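Side-chain contacts in protein FimX (Pseudomonas aeruginosa PAO1, PDB 3HV8), which is an EAL-domain protein that binds the ligand C2E in a pocket of its barrel-like alpha/beta fold: residues Q26-T30 and N31-L35; P119-L122 and P123-G126; Q154-Q157 and L158-L162; N179-N182 and A183-H186; I215-L218 and H219-Q222. One frame throughout, in Å; residues are numbered along the deposited sequence.

Interaction 1. Residues Q26-T30 and N31-L35; sequences QALET and NSFRL
The Phe-33 ring turns its CE2-CZ side back onto the last turn of helix 20-30. The backbone N of Leu-28 lies at the ring's edge, near its plane, while the methyl of Ala-27 comes in obliquely, its CB 3.5 Å from Phe-33 CE2. Leu-28 adds one branch, CD2, which reaches the same CE2 at 3.9 Å. Trp-86 of helix 80-96 also meets the ring, the two planes inclined at about 45°. With CG beside its backbone N (chi1 -68°), Phe-33 brings the CE2 side of its ring back against Ala-27 and Leu-28.

The chain leaves the helix through Asn-31, which has positive phi. Ala-27 O receives the N-H of Ser-32 on a lone pair in its carbonyl plane, at 3.1 Å, and that of Thr-30 as well. Gln-26 O is likewise gripped twice: Thr-30 OG1 donates to it at 3.0 Å from above the carbonyl plane, and Glu-29 N reaches it from the opposite face. A water donates to Leu-28 O and Asn-31 OD1 and accepts from Asn-31 N; OD1 is further held by Trp-86 NE1. Ser-32 OG bonds to Leu-58 O, and Ser-32 itself centres an inverse gamma turn. This is a helix C-terminus turning sharply into a strand, here strand 33-42 of the EAL domain's sheet.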
loop_
_atom_site.group_PDB
_atom_site.type_symbol
_atom_site.label_atom_id
_atom_site.label_comp_id
_atom_site.label_asym_id
_atom_site.label_seq_id
_atom_site.Cartn_x
_atom_site.Cartn_y
_atom_site.Cartn_z
ATOM N N GLN A 26 -12.003 -18.621 -11.460
ATOM C CA GLN A 26 -11.983 -18.385 -12.902
ATOM C C GLN A 26 -11.233 -17.096 -13.254
ATOM O O GLN A 26 -10.445 -17.060 -14.197
ATOM C CB GLN A 26 -13.423 -18.338 -13.405
ATOM C CG GLN A 26 -13.639 -17.912 -14.818
ATOM C CD GLN A 26 -15.078 -18.144 -15.220
ATOM O OE1 GLN A 26 -15.485 -19.280 -15.461
ATOM N NE2 GLN A 26 -15.865 -17.075 -15.260
ATOM N N ALA A 27 -11.476 -16.032 -12.497
ATOM C CA ALA A 27 -10.831 -14.742 -12.748
ATOM C C ALA A 27 -9.299 -14.824 -12.702
ATOM O O ALA A 27 -8.624 -14.167 -13.500
ATOM C CB ALA A 27 -11.330 -13.707 -11.720
ATOM N N LEU A 28 -8.775 -15.611 -11.764
ATOM C CA LEU A 28 -7.339 -15.826 -11.589
ATOM C C LEU A 28 -6.694 -16.492 -12.790
ATOM O O LEU A 28 -5.479 -16.394 -12.981
ATOM C CB LEU A 28 -7.068 -16.670 -10.345
ATOM C CG LEU A 28 -7.149 -15.878 -9.040
ATOM C CD1 LEU A 28 -7.274 -16.836 -7.869
ATOM C CD2 LEU A 28 -5.937 -14.936 -8.902
ATOM N N GLU A 29 -7.508 -17.169 -13.589
ATOM C CA GLU A 29 -6.997 -17.866 -14.773
ATOM C C GLU A 29 -7.311 -17.153 -16.086
ATOM O O GLU A 29 -6.879 -17.600 -17.154
ATOM C CB GLU A 29 -7.531 -19.301 -14.816
ATOM C CG GLU A 29 -7.138 -20.157 -13.621
ATOM C CD GLU A 29 -5.651 -20.480 -13.576
ATOM O OE1 GLU A 29 -5.239 -21.233 -12.668
ATOM O OE2 GLU A 29 -4.892 -19.989 -14.442
ATOM N N THR A 30 -8.052 -16.056 -16.025
ATOM C CA THR A 30 -8.468 -15.349 -17.238
ATOM C C THR A 30 -8.156 -13.851 -17.253
ATOM O O THR A 30 -8.681 -13.111 -18.083
ATOM C CB THR A 30 -9.969 -15.510 -17.463
ATOM O OG1 THR A 30 -10.664 -15.004 -16.311
ATOM C CG2 THR A 30 -10.331 -16.969 -17.660
ATOM N N ASN A 31 -7.305 -13.397 -16.332
ATOM C CA ASN A 31 -6.993 -11.963 -16.195
ATOM C C ASN A 31 -8.230 -11.099 -15.970
ATOM O O ASN A 31 -8.282 -9.961 -16.421
ATOM C CB ASN A 31 -6.228 -11.404 -17.413
ATOM C CG ASN A 31 -4.755 -11.747 -17.391
ATOM O OD1 ASN A 31 -4.163 -11.945 -16.338
ATOM N ND2 ASN A 31 -4.152 -11.822 -18.573
ATOM N N SER A 32 -9.223 -11.641 -15.259
ATOM C CA SER A 32 -10.451 -10.891 -15.029
ATOM C C SER A 32 -10.341 -10.031 -13.777
ATOM O O SER A 32 -11.236 -10.021 -12.924
ATOM C CB SER A 32 -11.668 -11.806 -14.951
ATOM O OG SER A 32 -12.846 -11.054 -15.193
ATOM N N PHE A 33 -9.223 -9.327 -13.694
ATOM C CA PHE A 33 -8.962 -8.309 -12.673
ATOM C C PHE A 33 -8.413 -7.083 -13.380
ATOM O O PHE A 33 -7.911 -7.161 -14.516
ATOM C CB PHE A 33 -7.918 -8.774 -11.650
ATOM C CG PHE A 33 -8.374 -9.900 -10.765
ATOM C CD1 PHE A 33 -9.081 -9.642 -9.597
ATOM C CD2 PHE A 33 -8.079 -11.222 -11.085
ATOM C CE1 PHE A 33 -9.483 -10.666 -8.777
ATOM C CE2 PHE A 33 -8.484 -12.254 -10.261
ATOM C CZ PHE A 33 -9.191 -11.972 -9.091
ATOM N N ARG A 34 -8.468 -5.943 -12.709
ATOM C CA ARG A 34 -7.884 -4.734 -13.252
ATOM C C ARG A 34 -7.115 -4.026 -12.140
ATOM O O ARG A 34 -7.598 -3.938 -11.007
ATOM C CB ARG A 34 -8.977 -3.828 -13.791
ATOM C CG ARG A 34 -8.491 -2.462 -14.247
ATOM C CD ARG A 34 -9.613 -1.687 -14.921
ATOM N NE ARG A 34 -10.107 -2.397 -16.098
ATOM C CZ ARG A 34 -11.343 -2.295 -16.574
ATOM N NH1 ARG A 34 -11.691 -2.986 -17.652
ATOM N NH2 ARG A 34 -12.230 -1.509 -15.976
ATOM N N LEU A 35 -5.925 -3.524 -12.456
ATOM C CA LEU A 35 -5.193 -2.666 -11.528
ATOM C C LEU A 35 -5.514 -1.198 -11.780
ATOM O O LEU A 35 -5.501 -0.725 -12.930
ATOM C CB LEU A 35 -3.690 -2.886 -11.661
ATOM C CG LEU A 35 -3.209 -4.308 -11.394
ATOM C CD1 LEU A 35 -1.702 -4.416 -11.498
ATOM C CD2 LEU A 35 -3.694 -4.790 -10.028
HETATM O O HOH W 1 -5.025 -14.550 -14.914
#

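Interaction 2. Residues P119-L122 and P123-G126; sequences PGLL and PWLG
Leu-121 and Trp-124 run at a slant to one another, and their single close approach is between the CD1 branch of the leucine and CE3 on the six-membered ring of the indole, 4.1 Å apart. Both side chains set CG away from their own backbone N (chi1 173° for Leu-121, 171° for Trp-124). The carbonyl oxygen of Leu-121 lies near the plane of the indole at its edge, and Trp-124 CB rests 3.3 Å from Gly-120 O. Arg-85 of helix 80-96 makes a cation-pi contact with the tryptophan.

Pro-123 is turned differently: its ring packs back along the chain, with CD 3.3 Å from Pro-119 O and 3.4 Å from Gly-120 O. Having no N-H to give, Pro-123 fits where the first turn needs no donor. The i+4 to i bonds here run from Trp-124 N to Gly-120 O, from Leu-125 N to Leu-121 O at 2.8 Å, and from Gly-126 N to Leu-122 O. Leu-121 and Leu-122 lean on Leu-158 of helix 152-164, and Leu-125 on Leu-162. A proline in the first turn of an alpha-helix is a classic N-terminal feature, here in helix 121-132, whose leucines and Trp-124 touch helices 80-96 and 152-164.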
loop_
_atom_site.group_PDB
_atom_site.type_symbol
_atom_site.label_atom_id
_atom_site.label_comp_id
_atom_site.label_asym_id
_atom_site.label_seq_id
_atom_site.Cartn_x
_atom_site.Cartn_y
_atom_site.Cartn_z
ATOM N N PRO A 119 5.574 -18.894 3.339
ATOM C CA PRO A 119 7.032 -19.035 3.249
ATOM C C PRO A 119 7.518 -19.079 1.800
ATOM O O PRO A 119 8.707 -18.932 1.539
ATOM C CB PRO A 119 7.279 -20.388 3.926
ATOM C CG PRO A 119 5.987 -21.122 3.743
ATOM C CD PRO A 119 4.962 -20.063 3.992
ATOM N N GLY A 120 6.605 -19.269 0.854
ATOM C CA GLY A 120 6.990 -19.299 -0.545
ATOM C C GLY A 120 7.053 -17.941 -1.229
ATOM O O GLY A 120 7.532 -17.826 -2.353
ATOM N N LEU A 121 6.565 -16.903 -0.549
ATOM C CA LEU A 121 6.470 -15.597 -1.182
ATOM C C LEU A 121 7.847 -15.033 -1.542
ATOM O O LEU A 121 8.078 -14.621 -2.678
ATOM C CB LEU A 121 5.685 -14.620 -0.296
ATOM C CG LEU A 121 5.672 -13.175 -0.815
ATOM C CD1 LEU A 121 5.002 -13.072 -2.175
ATOM C CD2 LEU A 121 5.008 -12.227 0.191
ATOM N N LEU A 122 8.755 -15.016 -0.570
ATOM C CA LEU A 122 10.087 -14.460 -0.806
ATOM C C LEU A 122 10.859 -15.178 -1.919
ATOM O O LEU A 122 11.360 -14.526 -2.835
ATOM C CB LEU A 122 10.907 -14.418 0.490
ATOM C CG LEU A 122 10.541 -13.341 1.513
ATOM C CD1 LEU A 122 11.320 -13.575 2.798
ATOM C CD2 LEU A 122 10.818 -11.957 0.956
ATOM N N PRO A 123 10.962 -16.521 -1.849
ATOM C CA PRO A 123 11.649 -17.233 -2.932
ATOM C C PRO A 123 11.032 -16.909 -4.294
ATOM O O PRO A 123 11.761 -16.667 -5.254
ATOM C CB PRO A 123 11.427 -18.712 -2.582
ATOM C CG PRO A 123 11.226 -18.735 -1.121
ATOM C CD PRO A 123 10.503 -17.441 -0.795
ATOM N N TRP A 124 9.703 -16.886 -4.378
ATOM C CA TRP A 124 9.045 -16.592 -5.644
ATOM C C TRP A 124 9.297 -15.156 -6.104
ATOM O O TRP A 124 9.551 -14.903 -7.274
ATOM C CB TRP A 124 7.539 -16.857 -5.540
ATOM C CG TRP A 124 6.768 -16.361 -6.740
ATOM C CD1 TRP A 124 6.559 -17.030 -7.912
ATOM C CD2 TRP A 124 6.104 -15.089 -6.883
ATOM N NE1 TRP A 124 5.815 -16.258 -8.773
ATOM C CE2 TRP A 124 5.523 -15.064 -8.168
ATOM C CE3 TRP A 124 5.954 -13.971 -6.050
ATOM C CZ2 TRP A 124 4.799 -13.968 -8.647
ATOM C CZ3 TRP A 124 5.237 -12.884 -6.525
ATOM C CH2 TRP A 124 4.670 -12.885 -7.811
ATOM N N LEU A 125 9.212 -14.212 -5.168
ATOM C CA LEU A 125 9.387 -12.812 -5.523
ATOM C C LEU A 125 10.791 -12.580 -6.077
ATOM O O LEU A 125 10.964 -11.856 -7.047
ATOM C CB LEU A 125 9.125 -11.913 -4.307
ATOM C CG LEU A 125 9.318 -10.406 -4.458
ATOM C CD1 LEU A 125 8.410 -9.831 -5.527
ATOM C CD2 LEU A 125 9.060 -9.735 -3.109
ATOM N N GLY A 126 11.768 -13.233 -5.458
ATOM C CA GLY A 126 13.144 -13.155 -5.909
ATOM C C GLY A 126 13.270 -13.517 -7.376
ATOM O O GLY A 126 13.889 -12.791 -8.158
#

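Interaction 3. Residues Q154-Q157 and L158-L162; sequences QAKQ and LTQGL
Gln-160 folds back along the preceding turn toward Lys-156, and nearly every atom of its side chain finds something there. CB sits 3.4 Å from Lys-156 O, the oxygen that also accepts the backbone N-H of Gln-160. CG lies 3.3 Å from Lys-156 O, and CD is close to both Lys-156 O and Lys-156 CG. At the end of the chain OE1 lies against the lysine methylenes, 3.3 Å from Lys-156 CG and 3.2 Å from Lys-156 CE, so the amide oxygen meets the aliphatic stem and not the ammonium group. The lysine presents that stem as a straight rod, extended through to NZ, and the two side chains slant across each other.

Such i to i+4 pairing follows the exposed ridge of helix 152-164, one of the helices packed around the sheet of the EAL domain. On the buried side the same spacing is used by a hydrogen bond. With OG1 set between its backbone N and carbonyl carbon (chi1 59°), Thr-159 returns its hydroxyl to Ala-155 O at 2.8 Å. The backbone N of Thr-159 reaches the same oxygen from the opposite face of the carbonyl plane, at 2.9 Å. Thr-159 OG1 has a further hydrogen-bond partner in Thr-188 N, and its side chain touches Ile-143 of strand 139-144. Leu-158, whose CB lies 3.4 Å from Gln-154 O, packs on Leu-111, and Leu-162 on Phe-141 of strand 139-144.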
loop_
_atom_site.group_PDB
_atom_site.type_symbol
_atom_site.label_atom_id
_atom_site.label_comp_id
_atom_site.label_asym_id
_atom_site.label_seq_id
_atom_site.Cartn_x
_atom_site.Cartn_y
_atom_site.Cartn_z
ATOM N N GLN A 154 6.045 -13.080 11.517
ATOM C CA GLN A 154 6.058 -13.259 10.072
ATOM C C GLN A 154 6.330 -11.963 9.313
ATOM O O GLN A 154 7.013 -11.966 8.294
ATOM C CB GLN A 154 4.740 -13.860 9.607
ATOM C CG GLN A 154 4.482 -15.203 10.232
ATOM C CD GLN A 154 3.535 -15.126 11.420
ATOM O OE1 GLN A 154 3.666 -14.272 12.310
ATOM N NE2 GLN A 154 2.564 -16.028 11.436
ATOM N N ALA A 155 5.818 -10.853 9.839
ATOM C CA ALA A 155 6.053 -9.562 9.213
ATOM C C ALA A 155 7.522 -9.148 9.366
ATOM O O ALA A 155 8.118 -8.560 8.444
ATOM C CB ALA A 155 5.121 -8.504 9.812
ATOM N N LYS A 156 8.103 -9.463 10.526
ATOM C CA LYS A 156 9.531 -9.246 10.738
ATOM C C LYS A 156 10.350 -10.008 9.702
ATOM O O LYS A 156 11.225 -9.457 9.040
ATOM C CB LYS A 156 9.913 -9.686 12.148
ATOM C CG LYS A 156 11.416 -9.690 12.393
ATOM C CD LYS A 156 11.728 -10.038 13.845
ATOM C CE LYS A 156 13.230 -10.078 14.077
ATOM N NZ LYS A 156 13.572 -10.112 15.522
ATOM N N GLN A 157 10.057 -11.293 9.559
ATOM C CA GLN A 157 10.806 -12.109 8.619
ATOM C C GLN A 157 10.605 -11.653 7.178
ATOM O O GLN A 157 11.548 -11.568 6.402
ATOM C CB GLN A 157 10.399 -13.581 8.764
ATOM C CG GLN A 157 10.787 -14.171 10.110
ATOM C CD GLN A 157 10.133 -15.517 10.380
ATOM O OE1 GLN A 157 9.138 -15.878 9.748
ATOM N NE2 GLN A 157 10.684 -16.261 11.335
ATOM N N LEU A 158 9.363 -11.338 6.820
ATOM C CA LEU A 158 9.104 -10.913 5.452
ATOM C C LEU A 158 9.817 -9.604 5.131
ATOM O O LEU A 158 10.483 -9.496 4.117
ATOM C CB LEU A 158 7.604 -10.767 5.184
ATOM C CG LEU A 158 7.273 -10.163 3.818
ATOM C CD1 LEU A 158 7.764 -11.050 2.694
ATOM C CD2 LEU A 158 5.775 -9.960 3.687
ATOM N N THR A 159 9.689 -8.619 6.017
ATOM C CA THR A 159 10.284 -7.307 5.726
ATOM C C THR A 159 11.818 -7.341 5.711
ATOM O O THR A 159 12.445 -6.657 4.915
ATOM C CB THR A 159 9.745 -6.171 6.647
ATOM O OG1 THR A 159 9.995 -6.479 8.021
ATOM C CG2 THR A 159 8.244 -5.991 6.433
ATOM N N GLN A 160 12.412 -8.191 6.543
ATOM C CA GLN A 160 13.857 -8.404 6.489
ATOM C C GLN A 160 14.246 -9.030 5.142
ATOM O O GLN A 160 15.220 -8.631 4.505
ATOM C CB GLN A 160 14.314 -9.278 7.667
ATOM C CG GLN A 160 14.420 -8.504 8.986
ATOM C CD GLN A 160 14.581 -9.381 10.219
ATOM O OE1 GLN A 160 14.414 -8.911 11.346
ATOM N NE2 GLN A 160 14.907 -10.650 10.016
ATOM N N GLY A 161 13.444 -9.986 4.684
ATOM C CA GLY A 161 13.688 -10.594 3.388
ATOM C C GLY A 161 13.503 -9.641 2.215
ATOM O O GLY A 161 14.233 -9.698 1.220
ATOM N N LEU A 162 12.508 -8.759 2.308
ATOM C CA LEU A 162 12.313 -7.757 1.276
ATOM C C LEU A 162 13.526 -6.842 1.165
ATOM O O LEU A 162 13.910 -6.450 0.068
ATOM C CB LEU A 162 11.050 -6.925 1.561
ATOM C CG LEU A 162 9.738 -7.685 1.401
ATOM C CD1 LEU A 162 8.570 -6.824 1.896
ATOM C CD2 LEU A 162 9.527 -8.107 -0.053
#

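Interaction 4. Residues N179-N182 and A183-H186; sequences NPFN and ALKH
Asn-179 takes part through its carbonyl: a water donates to Asn-179 O at 2.8 Å and accepts a weak bond from Ala-183 N, bridging the turn where a regular helical bond is missing. The same oxygen also takes the N-H of Asn-182. Pro-180 follows with its own carbonyl oxygen, which approaches the methyl of Ala-183 at 3.9 Å and CG of Leu-184 a little further off.

Phe-181 carries the apolar part. Its CD1 meets the CD1 branch of Leu-184 obliquely at 4.0 Å in the conformer modelled here, one of two, and its carbonyl oxygen receives a weak bond from Leu-184 N. Asn-182 O meets two groups. Lys-185 N bonds to it at 3.0 Å from well above the carbonyl plane, 55° out of it, and CD2 of the His-186 ring lies 3.3 Å away. Lys-185 CG is set beside its own backbone N (chi1 -59°), which brings the extended chain alongside the Asn-182 side chain, both pointing the same way.

Bonds from residue i+3 to residue i recur through this loop, which runs from strand 168-174 to strand 191-194. Toward the sheet and helix 205-220, Phe-181 meets Phe-174 of the first strand edge-to-face and lies against Leu-214, Glu-217 and Leu-218 of the helix, while Pro-180 and Leu-184 also touch Phe-174.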
loop_
_atom_site.group_PDB
_atom_site.type_symbol
_atom_site.label_atom_id
_atom_site.label_comp_id
_atom_site.label_asym_id
_atom_site.label_seq_id
_atom_site.Cartn_x
_atom_site.Cartn_y
_atom_site.Cartn_z
ATOM N N ASN A 179 -0.449 0.898 21.119
ATOM C CA ASN A 179 0.925 1.407 21.126
ATOM C C ASN A 179 1.547 1.215 19.757
ATOM O O ASN A 179 2.379 0.318 19.570
ATOM C CB ASN A 179 1.761 0.658 22.164
ATOM C CG ASN A 179 1.272 0.891 23.573
ATOM O OD1 ASN A 179 1.298 2.019 24.075
ATOM N ND2 ASN A 179 0.820 -0.173 24.222
ATOM N N PRO A 180 1.137 2.056 18.794
ATOM C CA PRO A 180 1.451 1.782 17.385
ATOM C C PRO A 180 2.950 1.793 17.097
ATOM O O PRO A 180 3.398 1.135 16.151
ATOM C CB PRO A 180 0.754 2.914 16.618
ATOM C CG PRO A 180 0.009 3.721 17.603
ATOM C CD PRO A 180 0.351 3.284 18.988
ATOM N N PHE A 181 3.729 2.529 17.888
ATOM C CA PHE A 181 5.157 2.609 17.608
ATOM C C PHE A 181 5.951 1.352 17.994
ATOM O O PHE A 181 7.059 1.142 17.498
ATOM C CB PHE A 181 5.755 3.894 18.209
ATOM C CG PHE A 181 5.335 5.127 17.475
ATOM C CD1 PHE A 181 6.102 5.617 16.428
ATOM C CD2 PHE A 181 4.147 5.762 17.785
ATOM C CE1 PHE A 181 5.703 6.743 15.720
ATOM C CE2 PHE A 181 3.733 6.892 17.073
ATOM C CZ PHE A 181 4.526 7.382 16.040
ATOM N N ASN A 182 5.371 0.511 18.844
ATOM C CA ASN A 182 6.058 -0.702 19.284
ATOM C C ASN A 182 6.354 -1.623 18.108
ATOM O O ASN A 182 7.417 -2.231 18.015
ATOM C CB ASN A 182 5.232 -1.467 20.317
ATOM C CG ASN A 182 5.240 -0.816 21.685
ATOM O OD1 ASN A 182 4.543 -1.263 22.596
ATOM N ND2 ASN A 182 6.027 0.238 21.839
ATOM N N ALA A 183 5.397 -1.734 17.203
ATOM C CA ALA A 183 5.568 -2.621 16.063
ATOM C C ALA A 183 6.813 -2.278 15.253
ATOM O O ALA A 183 7.480 -3.175 14.731
ATOM C CB ALA A 183 4.329 -2.569 15.181
ATOM N N LEU A 184 7.135 -0.992 15.170
ATOM C CA LEU A 184 8.265 -0.518 14.372
ATOM C C LEU A 184 9.628 -0.955 14.928
ATOM O O LEU A 184 10.633 -0.920 14.220
ATOM C CB LEU A 184 8.197 1.005 14.208
ATOM C CG LEU A 184 6.826 1.501 13.735
ATOM C CD1 LEU A 184 6.874 2.991 13.453
ATOM C CD2 LEU A 184 6.359 0.730 12.505
ATOM N N LYS A 185 9.653 -1.389 16.186
ATOM C CA LYS A 185 10.883 -1.927 16.790
ATOM C C LYS A 185 11.299 -3.255 16.153
ATOM O O LYS A 185 12.424 -3.741 16.351
ATOM C CB LYS A 185 10.699 -2.137 18.292
ATOM C CG LYS A 185 10.346 -0.899 19.098
ATOM C CD LYS A 185 9.787 -1.317 20.457
ATOM C CE LYS A 185 9.493 -0.127 21.353
ATOM N NZ LYS A 185 9.094 -0.569 22.721
ATOM N N HIS A 186 10.391 -3.842 15.379
ATOM C CA HIS A 186 10.559 -5.222 14.935
ATOM C C HIS A 186 10.648 -5.364 13.435
ATOM O O HIS A 186 11.147 -6.368 12.944
ATOM C CB HIS A 186 9.384 -6.066 15.426
ATOM C CG HIS A 186 9.236 -6.070 16.913
ATOM N ND1 HIS A 186 9.976 -6.902 17.724
ATOM C CD2 HIS A 186 8.439 -5.350 17.736
ATOM C CE1 HIS A 186 9.643 -6.692 18.984
ATOM N NE2 HIS A 186 8.716 -5.752 19.019
HETATM O O HOH W 2 2.425 -1.981 18.053
#

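Interaction 5. Residues I215-L218 and H219-Q222; sequences IAEL and HEQQ
Glu-217 leaves the backbone with CG opposite its own N (chi1 -175°) and then bends at chi2, while Gln-221 also bends at its second torsion (chi2 -64°); the two turns bring carboxylate and amide together one helical turn apart. Gln-221 NE2 donates to Glu-217 OE2 at 2.7 Å, almost straight at 171°. The oxygen lies in the amide plane of the glutamine and is approached nearly end-on to its C-O bond, although the two flat groups are twisted against each other.

This i to i+4 bond spans the C-terminal end of helix 205-220, the helix of the beta-alpha-beta unit made with strands 191-194 and 224-227. A Schellman motif closes it: Gln-222, with positive phi, is the C-prime residue, its N-H returns to His-219 O at 2.8 Å, and Lys-223 N bonds to Leu-218 O. Backbone bonds from His-219, Glu-220 and Gln-221 to Ile-215, Ala-216 and Glu-217 continue the helical bonding as far as Gln-221, the first residue to leave the helix.

On another side of the helix His-219 and Ile-215 run side by side in the same direction. Ile-215 CG2 touches the imidazole at CE1, 3.4 Å away, and Ile-215 O lies over one face of the ring, offset toward the rim. The far end of the imidazole is held by Ser-225, whose OG is hydrogen-bonded to His-219 NE2, tying the helix to strand 224-227. In one of its two conformers Glu-220 places CG 3.2 Å from Ala-216 O, and a water links the same pair, donating to Ala-216 O at 2.8 Å and to Glu-220 OE2 at 3.0 Å.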
loop_
_atom_site.group_PDB
_atom_site.type_symbol
_atom_site.label_atom_id
_atom_site.label_comp_id
_atom_site.label_asym_id
_atom_site.label_seq_id
_atom_site.Cartn_x
_atom_site.Cartn_y
_atom_site.Cartn_z
ATOM N N ILE A 215 2.767 12.616 13.241
ATOM C CA ILE A 215 3.756 12.908 12.215
ATOM C C ILE A 215 5.125 13.192 12.830
ATOM O O ILE A 215 6.139 12.660 12.371
ATOM C CB ILE A 215 3.275 14.073 11.312
ATOM C CG1 ILE A 215 2.045 13.625 10.512
ATOM C CG2 ILE A 215 4.398 14.566 10.410
ATOM C CD1 ILE A 215 1.344 14.744 9.751
ATOM N N ALA A 216 5.157 13.994 13.894
ATOM C CA ALA A 216 6.432 14.349 14.492
ATOM C C ALA A 216 7.159 13.126 15.036
ATOM O O ALA A 216 8.377 12.991 14.880
ATOM C CB ALA A 216 6.228 15.375 15.591
ATOM N N GLU A 217 6.412 12.217 15.653
ATOM C CA GLU A 217 7.032 11.033 16.218
ATOM C C GLU A 217 7.522 10.050 15.150
ATOM O O GLU A 217 8.570 9.426 15.313
ATOM C CB GLU A 217 6.114 10.340 17.225
ATOM C CG GLU A 217 6.803 9.156 17.905
ATOM C CD GLU A 217 8.104 9.552 18.592
ATOM O OE1 GLU A 217 8.190 10.703 19.073
ATOM O OE2 GLU A 217 9.040 8.720 18.655
ATOM N N LEU A 218 6.773 9.925 14.054
ATOM C CA LEU A 218 7.247 9.125 12.926
ATOM C C LEU A 218 8.575 9.656 12.393
ATOM O O LEU A 218 9.502 8.892 12.119
ATOM C CB LEU A 218 6.220 9.127 11.807
ATOM C CG LEU A 218 4.986 8.288 12.093
ATOM C CD1 LEU A 218 3.896 8.581 11.063
ATOM C CD2 LEU A 218 5.367 6.813 12.121
ATOM N N HIS A 219 8.655 10.973 12.244
ATOM C CA HIS A 219 9.882 11.582 11.765
ATOM C C HIS A 219 11.048 11.409 12.753
ATOM O O HIS A 219 12.169 11.180 12.333
ATOM C CB HIS A 219 9.644 13.041 11.397
ATOM C CG HIS A 219 8.705 13.200 10.248
ATOM N ND1 HIS A 219 8.213 14.422 9.840
ATOM C CD2 HIS A 219 8.130 12.276 9.439
ATOM C CE1 HIS A 219 7.401 14.248 8.813
ATOM N NE2 HIS A 219 7.317 12.951 8.562
ATOM N N GLU A 220 10.773 11.503 14.048
ATOM C CA GLU A 220 11.814 11.219 15.029
ATOM C C GLU A 220 12.381 9.829 14.786
ATOM O O GLU A 220 13.583 9.605 14.928
ATOM C CB GLU A 220 11.292 11.349 16.456
ATOM C CG GLU A 220 10.942 12.770 16.852
ATOM C CD GLU A 220 12.138 13.698 16.817
ATOM O OE1 GLU A 220 13.282 13.210 16.950
ATOM O OE2 GLU A 220 11.930 14.918 16.654
ATOM N N GLN A 221 11.509 8.903 14.394
ATOM C CA GLN A 221 11.907 7.520 14.139
ATOM C C GLN A 221 12.421 7.334 12.705
ATOM O O GLN A 221 12.670 6.211 12.261
ATOM C CB GLN A 221 10.742 6.551 14.407
ATOM C CG GLN A 221 10.130 6.670 15.784
ATOM C CD GLN A 221 11.122 6.298 16.846
ATOM O OE1 GLN A 221 11.989 5.450 16.622
ATOM N NE2 GLN A 221 11.017 6.933 18.010
ATOM N N GLN A 222 12.589 8.446 11.991
ATOM C CA GLN A 222 13.167 8.462 10.649
ATOM C C GLN A 222 12.329 7.667 9.642
ATOM O O GLN A 222 12.851 7.094 8.689
ATOM C CB GLN A 222 14.624 8.001 10.677
ATOM C CG GLN A 222 15.537 9.050 11.303
ATOM C CD GLN A 222 16.601 8.447 12.179
ATOM O OE1 GLN A 222 17.064 9.075 13.134
ATOM N NE2 GLN A 222 16.982 7.212 11.881
HETATM O O HOH W 3 9.941 15.261 14.500
#

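In the fold
From the N terminus, the five contacts follow in series, none nested or crossing, and each closes only a turn of its own. Interaction 1 turns helix 20-30 into strand 33-42. Interaction 2 opens helix 121-132, which packs on helix 152-164 of interaction 3: Leu-125 CD2 lies 3.5 Å from Leu-162 CD2. Interaction 3 meets the loop of interaction 4 where Lys-156 CG comes within 3.4 Å of His-186 O. That loop in turn rests on interaction 5, at the end of helix 205-220, with Phe-181 CE1 3.4 Å from Glu-217 CG. Interactions 2 to 5 thus form a chain of neighbours, while interaction 1 stands about 40 Å from interaction 5, centre to centre.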